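Local structure of alpha-galactosidase (Lactobacillus brevis, 3MI6) at residues D84-A89 and T269-L273; G214-S220 and F258-V264; A326-V332 and R630-F635; A595-F599 and I665-Y669. The protein probably catalyses the hydrolysis of terminal, non-reducing alpha-D-galactose residues from alpha-galactosides such as galactose oligosaccharides, galactomannans and galactolipids. All blocks are in the same frame, centred on the assembly; numbering follows the deposited sequence.

In the fold
The four contacts form two neighbouring pairs on different parts of the fold. Contacts 1 and 2 belong to one antiparallel sheet of the N-terminal domain: strand 258-264 of contact 2 is bonded to strand 270-274 of contact 1, and both contacts reach a second subunit. Contacts 3 and 4, with centres about 15 Å apart, lie far from contact 1, on the opposite side of the chain's centre, and touch where F633 packs on F599 and I665. Contacts 1, 2 and 4 are buried, while contact 3 is partly open to solvent. Their chemistry differs accordingly: a buried salt-bridge network in contact 1, a backbone ladder in contact 2, mixed polar bonds at the barrel in contact 3, and mainly apolar packing in contact 4.

Contact 1 (D84-A89 and T269-L273); sequences DFRQPA and TSRIL
R271 reaches from its strand into the loop 84-89 and meets D84 end-on. Its NH2 lies 2.9 Å from D84 OD2, on the syn lone pair, while NH1 bonds the same oxygen at 3.2 Å from above the carboxylate plane; the oxygen itself sits in the plane of the guanidinium. The other oxygen, D84 OD1, is held from within the loop. R86 NE comes to it at 3.0 Å, again on a syn lone pair, and the backbone N of R86 closes an Asx turn on it.

The two arginines also stack. R86, bent at its third torsion (chi3 -79°), lays its guanidinium over one face of that of R271, with centres 4.0 Å apart and planes at 22°.

Among the bonds to uncharged acceptors, R271 NH1 gives a further bond to Q87 O at 2.8 Å and another to a water beside R86 O. Beyond the segments, D185 forms a salt bridge with R271 NE.

Apolar contact is left to L273, whose CD1 lies 3.9 Å from Q87 CB and whose CD2 lies 4.4 Å from A89 CB.

With four N-H groups on its two oxygens, the buried D84 carboxylate is fixed in rotation and probably stays ionised; its charge, together with that of D185, would offset the stacked arginines and tie this loop to the sheet.

Contact 2 (G214-S220 and F258-V264); sequences GMQSISS and FLDAIEV
F258 lays its ring against I218-S220 of the neighbouring strand. A first torsion of 77° places CG between the backbone N and carbonyl carbon, and one ring face then looks onto the S219-S220 backbone, with S220 CB 3.8 Å from F258 CD1. Across the ring from CD1, at F258 CE2, I218 CG1 comes within 4.0 Å; the same CG1 also touches D260 CB. On the sheet face shared by I218 and D260, Q216 CG also meets I262 CB, the two chains lying at a slant to each other.

On the opposite face of the sheet S217 CB and A261 CB stand side by side at 3.7 Å, flanked by L259 CD1 and by the selenium of M215 (selenomethionine), whose SE atom is 3.8 Å from A261 CB.

Between the two layers of side chains the strands run antiparallel, at 166°. G214/V264, Q216/I262 and I218/D260 are hydrogen-bonded pairs alternating with non-hydrogen-bonded ones, and S220 N to F258 O at 2.9 Å adds a seventh bond.

Strand 270-274 continues the sheet beyond 258-264. On the other side M215 and S217 pair with a strand of the second subunit: an antiparallel ladder of the GH36 N-terminal beta domain, carried across a subunit interface.

Contact 3 (A326-V332 and R630-F635); sequences AHEERPV and RQLFQF
The F635 ring pushes its outer rim against the loop 326-332 and meets three backbone carbonyls. E328 O lies in the ring plane at the edge, 3.4 Å from F635 CZ, while A326 O approaches F635 CE1 and H327 O approaches F635 CE2 obliquely; Q634 CB lies over one face. The ring's rim hydrogens, weakly positive, probably suit these oxygens.

The R630 guanidinium is met at its edge by E329 OE1 and R330 O. Its NH1 forms a salt bridge with E329 OE1 at 2.8 Å, nearly in line with the C-O bond but 29° out of the guanidinium plane. NE reaches R330 O at 3.2 Å from well above that carbonyl's plane, and NH2 turns to a second carboxylate, E362, which also accepts from V332 N.

The Q634 amide pairs with the backbone of R330 through both its ends. OE1 accepts from R330 N at 3.1 Å, and NE2 donates to R330 O at 3.0 Å. With R630 NE, this gives R330 O two donors from the helix. An extended chain (chi2 180°) carries the amide there, and Y626 OH bonds NE2 as well.

This loop leads into strand 333-335, the first of the barrel, and helix 630-635 comes after the last, 601-604; the contact joins the two ends of the (beta/alpha)8 barrel, which as in other family 36 enzymes probably carries the active site, beside its closure.

Contact 4 (A595-F599 and I665-Y669); sequences AVAFF and IAARY
F599 points the end of its ring at the strand, where CZ rests 3.8 Å from I665 CG2 and 3.9 Å from A667 CB. Both come in obliquely, so that the ring nestles against two residues whose side chains leave the strand on the same side. A first torsion of -65° sets CG beside the backbone N and sends the ring across to them.

Further along the strand Y669 fills the next position on that side. One flank of its ring, at CE1, is packed by V596 CG2 at 3.7 Å and by A595 CB at 4.0 Å, with the valine methyl approaching at a slant to the ring.

At the polar edge lies the carbonyl of A595, whose oxygen is in the ring plane of Y669 and also in that of F599. The hydroxyl of Y669 is modelled as donating to A595 O, but its exact position is doubtful.

Neighbouring elements surround this packing. W654 of strand 651-657 meets Y669 edge-to-face, F633 of helix 630-635 does the same to F599, L557 of helix 553-566 touches Y669, and T729 of strand 728-736 packs on A595 and Y669. Residues 595-599, reached from barrel helix 590-597, are thereby seated against the C-terminal domain's antiparallel sheet.

Contact 1 (D84-A89 and T269-L273)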
loop_
_atom_site.group_PDB
_atom_site.type_symbol
_atom_site.label_atom_id
_atom_site.label_comp_id
_atom_site.label_asym_id
_atom_site.label_seq_id
_atom_site.Cartn_x
_atom_site.Cartn_y
_atom_site.Cartn_z
ATOM N N ASP D 84 20.926 9.106 27.674
ATOM C CA ASP D 84 20.467 8.953 26.310
ATOM C C ASP D 84 21.038 7.666 25.758
ATOM O O ASP D 84 22.252 7.428 25.832
ATOM C CB ASP D 84 20.946 10.123 25.454
ATOM C CG ASP D 84 20.131 10.288 24.194
ATOM O OD1 ASP D 84 19.293 9.402 23.918
ATOM O OD2 ASP D 84 20.315 11.302 23.485
ATOM N N PHE D 85 20.170 6.830 25.203
ATOM C CA PHE D 85 20.620 5.565 24.633
ATOM C C PHE D 85 20.500 5.498 23.107
ATOM O O PHE D 85 20.873 4.506 22.485
ATOM C CB PHE D 85 19.941 4.390 25.327
ATOM C CG PHE D 85 20.389 4.203 26.741
ATOM C CD1 PHE D 85 21.635 3.636 27.019
ATOM C CD2 PHE D 85 19.587 4.614 27.801
ATOM C CE1 PHE D 85 22.071 3.465 28.325
ATOM C CE2 PHE D 85 20.017 4.443 29.119
ATOM C CZ PHE D 85 21.263 3.868 29.376
ATOM N N ARG D 86 20.008 6.575 22.509
ATOM C CA ARG D 86 20.024 6.699 21.067
ATOM C C ARG D 86 21.456 6.796 20.577
ATOM O O ARG D 86 22.388 6.832 21.372
ATOM C CB ARG D 86 19.235 7.920 20.642
ATOM C CG ARG D 86 17.774 7.757 20.882
ATOM C CD ARG D 86 17.062 9.061 20.651
ATOM N NE ARG D 86 17.207 9.940 21.797
ATOM C CZ ARG D 86 16.699 11.163 21.873
ATOM N NH1 ARG D 86 16.006 11.670 20.858
ATOM N NH2 ARG D 86 16.888 11.883 22.972
ATOM N N GLN D 87 21.634 6.815 19.265
ATOM C CA GLN D 87 22.969 6.906 18.709
ATOM C C GLN D 87 23.524 8.282 19.000
ATOM O O GLN D 87 22.783 9.244 19.017
ATOM C CB GLN D 87 22.947 6.619 17.208
ATOM C CG GLN D 87 22.851 5.132 16.891
ATOM C CD GLN D 87 23.987 4.307 17.522
ATOM O OE1 GLN D 87 25.112 4.247 16.997
ATOM N NE2 GLN D 87 23.689 3.662 18.652
ATOM N N PRO D 88 24.828 8.377 19.273
ATOM C CA PRO D 88 25.421 9.679 19.590
ATOM C C PRO D 88 25.980 10.369 18.368
ATOM O O PRO D 88 26.243 9.722 17.364
ATOM C CB PRO D 88 26.563 9.314 20.536
ATOM C CG PRO D 88 26.978 7.978 20.096
ATOM C CD PRO D 88 25.732 7.266 19.612
ATOM N N ALA D 89 26.156 11.677 18.460
ATOM C CA ALA D 89 26.798 12.430 17.398
ATOM C C ALA D 89 28.296 12.261 17.467
ATOM O O ALA D 89 28.981 12.379 16.455
ATOM C CB ALA D 89 26.473 13.895 17.518
ATOM N N THR D 269 10.295 9.603 18.062
ATOM C CA THR D 269 11.085 10.725 17.558
ATOM C C THR D 269 12.197 10.243 16.627
ATOM O O THR D 269 12.554 9.057 16.608
ATOM C CB THR D 269 11.721 11.548 18.678
ATOM O OG1 THR D 269 12.928 10.910 19.136
ATOM C CG2 THR D 269 10.734 11.724 19.804
ATOM N N SER D 270 12.745 11.181 15.866
ATOM C CA SER D 270 13.721 10.858 14.854
ATOM C C SER D 270 15.034 11.584 15.056
ATOM O O SER D 270 15.060 12.802 15.143
ATOM C CB SER D 270 13.172 11.235 13.489
ATOM O OG SER D 270 11.961 10.550 13.245
ATOM N N ARG D 271 16.127 10.825 15.101
ATOM C CA ARG D 271 17.450 11.409 15.035
ATOM C C ARG D 271 18.078 11.185 13.656
ATOM O O ARG D 271 18.338 10.048 13.257
ATOM C CB ARG D 271 18.342 10.833 16.139
ATOM C CG ARG D 271 19.695 11.536 16.292
ATOM C CD ARG D 271 20.356 11.165 17.609
ATOM N NE ARG D 271 19.877 11.994 18.705
ATOM C CZ ARG D 271 20.123 11.760 19.991
ATOM N NH1 ARG D 271 20.836 10.705 20.353
ATOM N NH2 ARG D 271 19.637 12.574 20.920
ATOM N N ILE D 272 18.316 12.278 12.932
ATOM C CA ILE D 272 19.057 12.221 11.678
ATOM C C ILE D 272 20.524 12.606 11.903
ATOM O O ILE D 272 20.826 13.735 12.249
ATOM C CB ILE D 272 18.442 13.145 10.578
ATOM C CG1 ILE D 272 16.977 12.798 10.296
ATOM C CG2 ILE D 272 19.216 13.026 9.278
ATOM C CD1 ILE D 272 16.019 13.029 11.445
ATOM N N LEU D 273 21.426 11.652 11.692
ATOM C CA LEU D 273 22.860 11.845 11.882
ATOM C C LEU D 273 23.516 11.829 10.543
ATOM O O LEU D 273 23.227 10.947 9.769
ATOM C CB LEU D 273 23.442 10.676 12.676
ATOM C CG LEU D 273 23.217 10.638 14.182
ATOM C CD1 LEU D 273 23.967 9.485 14.804
ATOM C CD2 LEU D 273 23.687 11.949 14.754
HETATM O O HOH W 1 22.587 9.656 22.325
#

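Contact 2 (G214-S220 and F258-V264)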
loop_
_atom_site.group_PDB
_atom_site.type_symbol
_atom_site.label_atom_id
_atom_site.label_comp_id
_atom_site.label_asym_id
_atom_site.label_seq_id
_atom_site.Cartn_x
_atom_site.Cartn_y
_atom_site.Cartn_z
ATOM N N GLY D 214 13.867 1.969 15.168
ATOM C CA GLY D 214 15.199 1.448 15.002
ATOM C C GLY D 214 16.025 2.211 13.980
ATOM O O GLY D 214 15.765 3.385 13.666
HETATM N N MSE D 215 17.030 1.533 13.449
HETATM C CA MSE D 215 17.981 2.185 12.588
HETATM C C MSE D 215 17.690 1.913 11.130
HETATM O O MSE D 215 17.516 0.774 10.734
HETATM C CB MSE D 215 19.384 1.681 12.908
HETATM C CG MSE D 215 20.431 2.355 12.073
HETATM SE SE MSE D 215 20.784 4.137 12.770
HETATM C CE MSE D 215 22.144 3.617 14.080
ATOM N N GLN D 216 17.609 2.971 10.338
ATOM C CA GLN D 216 17.668 2.854 8.886
ATOM C C GLN D 216 18.709 3.847 8.455
ATOM O O GLN D 216 18.558 5.070 8.643
ATOM C CB GLN D 216 16.349 3.191 8.205
ATOM C CG GLN D 216 15.676 4.405 8.762
ATOM C CD GLN D 216 14.395 4.061 9.481
ATOM O OE1 GLN D 216 14.303 4.155 10.718
ATOM N NE2 GLN D 216 13.386 3.637 8.708
ATOM N N SER D 217 19.781 3.317 7.889
ATOM C CA SER D 217 20.873 4.154 7.494
ATOM C C SER D 217 21.357 3.676 6.139
ATOM O O SER D 217 20.996 2.581 5.682
ATOM C CB SER D 217 21.982 4.032 8.537
ATOM O OG SER D 217 22.421 2.683 8.660
ATOM N N ILE D 218 22.147 4.519 5.487
ATOM C CA ILE D 218 22.965 4.092 4.371
ATOM C C ILE D 218 24.368 4.645 4.606
ATOM O O ILE D 218 24.527 5.680 5.218
ATOM C CB ILE D 218 22.412 4.614 3.040
ATOM C CG1 ILE D 218 22.638 6.124 2.922
ATOM C CG2 ILE D 218 20.958 4.262 2.906
ATOM C CD1 ILE D 218 21.458 6.854 2.346
ATOM N N SER D 219 25.383 3.951 4.114
ATOM C CA SER D 219 26.760 4.299 4.447
ATOM C C SER D 219 27.785 3.888 3.378
ATOM O O SER D 219 27.466 3.230 2.381
ATOM C CB SER D 219 27.142 3.676 5.807
ATOM O OG SER D 219 27.005 2.253 5.809
ATOM N N SER D 220 29.030 4.274 3.605
ATOM C CA SER D 220 30.107 3.830 2.744
ATOM C C SER D 220 31.342 3.463 3.572
ATOM O O SER D 220 31.733 4.202 4.484
ATOM C CB SER D 220 30.429 4.925 1.728
ATOM O OG SER D 220 31.175 4.411 0.648
ATOM N N PHE D 258 31.038 7.833 4.429
ATOM C CA PHE D 258 29.979 8.588 5.090
ATOM C C PHE D 258 28.934 7.716 5.780
ATOM O O PHE D 258 28.820 6.521 5.502
ATOM C CB PHE D 258 29.304 9.536 4.106
ATOM C CG PHE D 258 28.344 8.862 3.187
ATOM C CD1 PHE D 258 28.773 8.331 1.985
ATOM C CD2 PHE D 258 27.012 8.758 3.514
ATOM C CE1 PHE D 258 27.888 7.718 1.120
ATOM C CE2 PHE D 258 26.130 8.147 2.652
ATOM C CZ PHE D 258 26.575 7.626 1.448
ATOM N N LEU D 259 28.178 8.336 6.685
ATOM C CA LEU D 259 26.979 7.728 7.280
ATOM C C LEU D 259 25.762 8.674 7.232
ATOM O O LEU D 259 25.851 9.836 7.576
ATOM C CB LEU D 259 27.252 7.282 8.722
ATOM C CG LEU D 259 26.041 6.899 9.568
ATOM C CD1 LEU D 259 25.591 5.510 9.219
ATOM C CD2 LEU D 259 26.382 6.975 11.040
ATOM N N ASP D 260 24.638 8.153 6.772
ATOM C CA ASP D 260 23.355 8.844 6.811
ATOM C C ASP D 260 22.445 7.962 7.616
ATOM O O ASP D 260 22.064 6.891 7.162
ATOM C CB ASP D 260 22.770 8.974 5.415
ATOM C CG ASP D 260 23.300 10.166 4.669
ATOM O OD1 ASP D 260 24.201 10.873 5.179
ATOM O OD2 ASP D 260 22.806 10.404 3.551
ATOM N N ALA D 261 22.103 8.392 8.817
ATOM C CA ALA D 261 21.435 7.492 9.731
ATOM C C ALA D 261 20.231 8.143 10.352
ATOM O O ALA D 261 20.278 9.292 10.791
ATOM C CB ALA D 261 22.394 6.987 10.795
ATOM N N ILE D 262 19.139 7.397 10.377
ATOM C CA ILE D 262 17.903 7.875 10.954
ATOM C C ILE D 262 17.367 6.847 11.916
ATOM O O ILE D 262 17.090 5.710 11.531
ATOM C CB ILE D 262 16.863 8.065 9.903
ATOM C CG1 ILE D 262 17.368 9.048 8.892
ATOM C CG2 ILE D 262 15.625 8.625 10.511
ATOM C CD1 ILE D 262 16.301 10.041 8.540
ATOM N N GLU D 263 17.203 7.265 13.163
ATOM C CA GLU D 263 16.765 6.374 14.221
ATOM C C GLU D 263 15.456 6.894 14.776
ATOM O O GLU D 263 15.317 8.077 15.069
ATOM C CB GLU D 263 17.830 6.292 15.323
ATOM C CG GLU D 263 17.589 5.209 16.362
ATOM C CD GLU D 263 18.666 5.211 17.441
ATOM O OE1 GLU D 263 19.382 6.244 17.531
ATOM O OE2 GLU D 263 18.796 4.195 18.184
ATOM N N VAL D 264 14.495 5.993 14.889
ATOM C CA VAL D 264 13.196 6.290 15.469
ATOM C C VAL D 264 13.197 5.615 16.824
ATOM O O VAL D 264 13.320 4.398 16.909
ATOM C CB VAL D 264 12.061 5.729 14.592
ATOM C CG1 VAL D 264 10.713 6.009 15.208
ATOM C CG2 VAL D 264 12.150 6.319 13.169
#

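Contact 3 (A326-V332 and R630-F635)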
loop_
_atom_site.group_PDB
_atom_site.type_symbol
_atom_site.label_atom_id
_atom_site.label_comp_id
_atom_site.label_asym_id
_atom_site.label_seq_id
_atom_site.Cartn_x
_atom_site.Cartn_y
_atom_site.Cartn_z
ATOM N N ALA D 326 31.342 27.866 -11.979
ATOM C CA ALA D 326 29.979 27.811 -11.473
ATOM C C ALA D 326 28.934 28.251 -12.492
ATOM O O ALA D 326 27.861 27.635 -12.588
ATOM C CB ALA D 326 29.858 28.661 -10.232
ATOM N N HIS D 327 29.235 29.327 -13.222
ATOM C CA HIS D 327 28.294 29.946 -14.164
ATOM C C HIS D 327 28.758 29.918 -15.625
ATOM O O HIS D 327 28.052 30.387 -16.520
ATOM C CB HIS D 327 28.027 31.397 -13.784
ATOM C CG HIS D 327 27.531 31.580 -12.389
ATOM N ND1 HIS D 327 28.364 31.532 -11.291
ATOM C CD2 HIS D 327 26.293 31.839 -11.912
ATOM C CE1 HIS D 327 27.659 31.744 -10.194
ATOM N NE2 HIS D 327 26.399 31.936 -10.545
ATOM N N GLU D 328 29.940 29.377 -15.871
ATOM C CA GLU D 328 30.462 29.353 -17.230
ATOM C C GLU D 328 29.902 28.174 -18.033
ATOM O O GLU D 328 29.942 27.031 -17.598
ATOM C CB GLU D 328 31.997 29.353 -17.238
ATOM C CG GLU D 328 32.595 29.572 -18.632
ATOM C CD GLU D 328 34.125 29.619 -18.638
ATOM O OE1 GLU D 328 34.761 28.543 -18.742
ATOM O OE2 GLU D 328 34.688 30.736 -18.553
ATOM N N GLU D 329 29.360 28.466 -19.201
ATOM C CA GLU D 329 28.907 27.410 -20.081
ATOM C C GLU D 329 30.033 26.414 -20.315
ATOM O O GLU D 329 31.175 26.787 -20.579
ATOM C CB GLU D 329 28.381 27.992 -21.399
ATOM C CG GLU D 329 27.100 28.808 -21.211
ATOM C CD GLU D 329 26.539 29.384 -22.498
ATOM O OE1 GLU D 329 26.826 28.859 -23.595
ATOM O OE2 GLU D 329 25.792 30.376 -22.407
ATOM N N ARG D 330 29.701 25.140 -20.201
ATOM C CA ARG D 330 30.664 24.087 -20.444
ATOM C C ARG D 330 30.677 23.582 -21.872
ATOM O O ARG D 330 29.629 23.382 -22.495
ATOM C CB ARG D 330 30.450 22.973 -19.454
ATOM C CG ARG D 330 31.032 23.403 -18.153
ATOM C CD ARG D 330 30.210 22.989 -17.025
ATOM N NE ARG D 330 29.998 24.076 -16.091
ATOM C CZ ARG D 330 29.885 23.866 -14.796
ATOM N NH1 ARG D 330 30.019 22.634 -14.338
ATOM N NH2 ARG D 330 29.644 24.861 -13.971
ATOM N N PRO D 331 31.879 23.377 -22.402
ATOM C CA PRO D 331 32.042 23.141 -23.835
ATOM C C PRO D 331 31.434 21.798 -24.279
ATOM O O PRO D 331 31.277 20.896 -23.464
ATOM C CB PRO D 331 33.561 23.148 -23.997
ATOM C CG PRO D 331 34.072 22.619 -22.704
ATOM C CD PRO D 331 33.130 23.173 -21.657
ATOM N N VAL D 332 31.066 21.680 -25.550
ATOM C CA VAL D 332 30.681 20.391 -26.091
ATOM C C VAL D 332 31.953 19.620 -26.428
ATOM O O VAL D 332 32.774 20.078 -27.214
ATOM C CB VAL D 332 29.810 20.546 -27.339
ATOM C CG1 VAL D 332 29.474 19.182 -27.927
ATOM C CG2 VAL D 332 28.557 21.301 -27.000
ATOM N N ARG D 630 22.235 26.588 -24.761
ATOM C CA ARG D 630 23.121 26.017 -23.762
ATOM C C ARG D 630 22.855 26.577 -22.362
ATOM O O ARG D 630 22.858 25.829 -21.391
ATOM C CB ARG D 630 24.589 26.191 -24.160
ATOM C CG ARG D 630 25.559 25.228 -23.478
ATOM C CD ARG D 630 26.896 25.896 -23.359
ATOM N NE ARG D 630 27.910 25.443 -24.312
ATOM C CZ ARG D 630 28.256 26.092 -25.422
ATOM N NH1 ARG D 630 27.645 27.220 -25.760
ATOM N NH2 ARG D 630 29.205 25.597 -26.203
ATOM N N GLN D 631 22.612 27.880 -22.272
ATOM C CA GLN D 631 22.374 28.537 -20.989
ATOM C C GLN D 631 21.137 27.962 -20.296
ATOM O O GLN D 631 21.098 27.769 -19.065
ATOM C CB GLN D 631 22.218 30.040 -21.211
ATOM C CG GLN D 631 22.219 30.890 -19.951
ATOM C CD GLN D 631 23.562 30.910 -19.250
ATOM O OE1 GLN D 631 24.588 30.659 -19.872
ATOM N NE2 GLN D 631 23.562 31.206 -17.946
ATOM N N LEU D 632 20.122 27.682 -21.108
ATOM C CA LEU D 632 18.870 27.117 -20.628
ATOM C C LEU D 632 19.075 25.676 -20.123
ATOM O O LEU D 632 18.690 25.326 -19.005
ATOM C CB LEU D 632 17.857 27.157 -21.768
ATOM C CG LEU D 632 16.416 26.756 -21.470
ATOM C CD1 LEU D 632 15.904 27.473 -20.229
ATOM C CD2 LEU D 632 15.508 27.025 -22.667
ATOM N N PHE D 633 19.707 24.859 -20.961
ATOM C CA PHE D 633 19.923 23.447 -20.680
ATOM C C PHE D 633 20.823 23.220 -19.464
ATOM O O PHE D 633 20.501 22.465 -18.550
ATOM C CB PHE D 633 20.542 22.777 -21.899
ATOM C CG PHE D 633 19.540 22.290 -22.915
ATOM C CD1 PHE D 633 18.492 21.480 -22.542
ATOM C CD2 PHE D 633 19.680 22.611 -24.249
ATOM C CE1 PHE D 633 17.593 21.022 -23.465
ATOM C CE2 PHE D 633 18.781 22.155 -25.179
ATOM C CZ PHE D 633 17.738 21.362 -24.786
ATOM N N GLN D 634 21.956 23.898 -19.446
ATOM C CA GLN D 634 22.895 23.747 -18.351
ATOM C C GLN D 634 22.499 24.448 -17.044
ATOM O O GLN D 634 22.703 23.878 -15.984
ATOM C CB GLN D 634 24.290 24.175 -18.800
ATOM C CG GLN D 634 24.854 23.314 -19.920
ATOM C CD GLN D 634 26.228 23.786 -20.323
ATOM O OE1 GLN D 634 26.671 24.844 -19.874
ATOM N NE2 GLN D 634 26.922 23.010 -21.152
ATOM N N PHE D 635 21.941 25.658 -17.093
ATOM C CA PHE D 635 21.728 26.424 -15.846
ATOM C C PHE D 635 20.282 26.792 -15.518
ATOM O O PHE D 635 20.000 27.292 -14.420
ATOM C CB PHE D 635 22.597 27.688 -15.800
ATOM C CG PHE D 635 24.042 27.432 -16.064
ATOM C CD1 PHE D 635 24.819 26.756 -15.129
ATOM C CD2 PHE D 635 24.631 27.861 -17.246
ATOM C CE1 PHE D 635 26.151 26.520 -15.357
ATOM C CE2 PHE D 635 25.974 27.625 -17.490
ATOM C CZ PHE D 635 26.742 26.953 -16.542
#

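Contact 4 (A595-F599 and I665-Y669)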
loop_
_atom_site.group_PDB
_atom_site.type_symbol
_atom_site.label_atom_id
_atom_site.label_comp_id
_atom_site.label_asym_id
_atom_site.label_seq_id
_atom_site.Cartn_x
_atom_site.Cartn_y
_atom_site.Cartn_z
ATOM N N ALA D 595 18.737 13.615 -26.895
ATOM C CA ALA D 595 17.747 14.356 -26.104
ATOM C C ALA D 595 17.814 14.128 -24.593
ATOM O O ALA D 595 17.430 14.989 -23.823
ATOM C CB ALA D 595 16.332 14.086 -26.629
ATOM N N VAL D 596 18.283 12.964 -24.173
ATOM C CA VAL D 596 18.602 12.731 -22.763
ATOM C C VAL D 596 19.910 13.445 -22.368
ATOM O O VAL D 596 20.071 13.870 -21.242
ATOM C CB VAL D 596 18.735 11.212 -22.457
ATOM C CG1 VAL D 596 19.045 10.976 -21.002
ATOM C CG2 VAL D 596 17.460 10.469 -22.833
ATOM N N ALA D 597 20.837 13.609 -23.302
ATOM C CA ALA D 597 22.125 14.222 -22.971
ATOM C C ALA D 597 22.112 15.757 -22.956
ATOM O O ALA D 597 22.993 16.378 -22.362
ATOM C CB ALA D 597 23.247 13.689 -23.875
ATOM N N PHE D 598 21.126 16.376 -23.594
ATOM C CA PHE D 598 21.035 17.831 -23.524
ATOM C C PHE D 598 20.858 18.295 -22.087
ATOM O O PHE D 598 21.327 19.366 -21.732
ATOM C CB PHE D 598 19.870 18.386 -24.332
ATOM C CG PHE D 598 19.951 18.107 -25.792
ATOM C CD1 PHE D 598 21.171 18.003 -26.423
ATOM C CD2 PHE D 598 18.793 17.963 -26.540
ATOM C CE1 PHE D 598 21.233 17.750 -27.764
ATOM C CE2 PHE D 598 18.852 17.718 -27.886
ATOM C CZ PHE D 598 20.067 17.609 -28.499
ATOM N N PHE D 599 20.174 17.511 -21.258
ATOM C CA PHE D 599 19.875 17.962 -19.900
ATOM C C PHE D 599 21.038 17.705 -18.934
ATOM O O PHE D 599 20.922 17.028 -17.903
ATOM C CB PHE D 599 18.541 17.392 -19.424
ATOM C CG PHE D 599 17.376 17.900 -20.216
ATOM C CD1 PHE D 599 17.090 17.371 -21.467
ATOM C CD2 PHE D 599 16.586 18.938 -19.728
ATOM C CE1 PHE D 599 16.025 17.835 -22.206
ATOM C CE2 PHE D 599 15.518 19.410 -20.452
ATOM C CZ PHE D 599 15.231 18.862 -21.696
ATOM N N ILE D 665 12.486 24.522 -22.163
ATOM C CA ILE D 665 12.475 23.286 -22.919
ATOM C C ILE D 665 12.018 22.116 -22.060
ATOM O O ILE D 665 12.594 21.835 -21.014
ATOM C CB ILE D 665 13.825 22.996 -23.531
ATOM C CG1 ILE D 665 14.072 23.972 -24.686
ATOM C CG2 ILE D 665 13.876 21.571 -24.038
ATOM C CD1 ILE D 665 15.441 23.853 -25.332
ATOM N N ALA D 666 10.957 21.454 -22.510
ATOM C CA ALA D 666 10.414 20.272 -21.848
ATOM C C ALA D 666 10.727 19.037 -22.679
ATOM O O ALA D 666 10.984 19.122 -23.877
ATOM C CB ALA D 666 8.911 20.414 -21.660
ATOM N N ALA D 667 10.727 17.880 -22.042
ATOM C CA ALA D 667 10.993 16.660 -22.773
ATOM C C ALA D 667 10.215 15.558 -22.121
ATOM O O ALA D 667 10.189 15.478 -20.904
ATOM C CB ALA D 667 12.463 16.344 -22.759
ATOM N N ARG D 668 9.559 14.739 -22.940
ATOM C CA ARG D 668 8.872 13.542 -22.490
ATOM C C ARG D 668 9.506 12.342 -23.193
ATOM O O ARG D 668 9.619 12.311 -24.414
ATOM C CB ARG D 668 7.403 13.636 -22.847
ATOM C CG ARG D 668 6.543 12.533 -22.354
ATOM C CD ARG D 668 5.109 12.822 -22.772
ATOM N NE ARG D 668 4.151 11.855 -22.247
ATOM C CZ ARG D 668 3.730 10.781 -22.913
ATOM N NH1 ARG D 668 4.180 10.530 -24.133
ATOM N NH2 ARG D 668 2.864 9.951 -22.350
ATOM N N TYR D 669 9.934 11.360 -22.415
ATOM C CA TYR D 669 10.503 10.141 -22.957
ATOM C C TYR D 669 9.610 8.981 -22.561
ATOM O O TYR D 669 9.267 8.831 -21.398
ATOM C CB TYR D 669 11.916 9.911 -22.393
ATOM C CG TYR D 669 12.791 11.144 -22.381
ATOM C CD1 TYR D 669 13.687 11.376 -23.400
ATOM C CD2 TYR D 669 12.699 12.087 -21.361
ATOM C CE1 TYR D 669 14.472 12.498 -23.410
ATOM C CE2 TYR D 669 13.483 13.214 -21.360
ATOM C CZ TYR D 669 14.373 13.414 -22.387
ATOM O OH TYR D 669 15.186 14.533 -22.423
#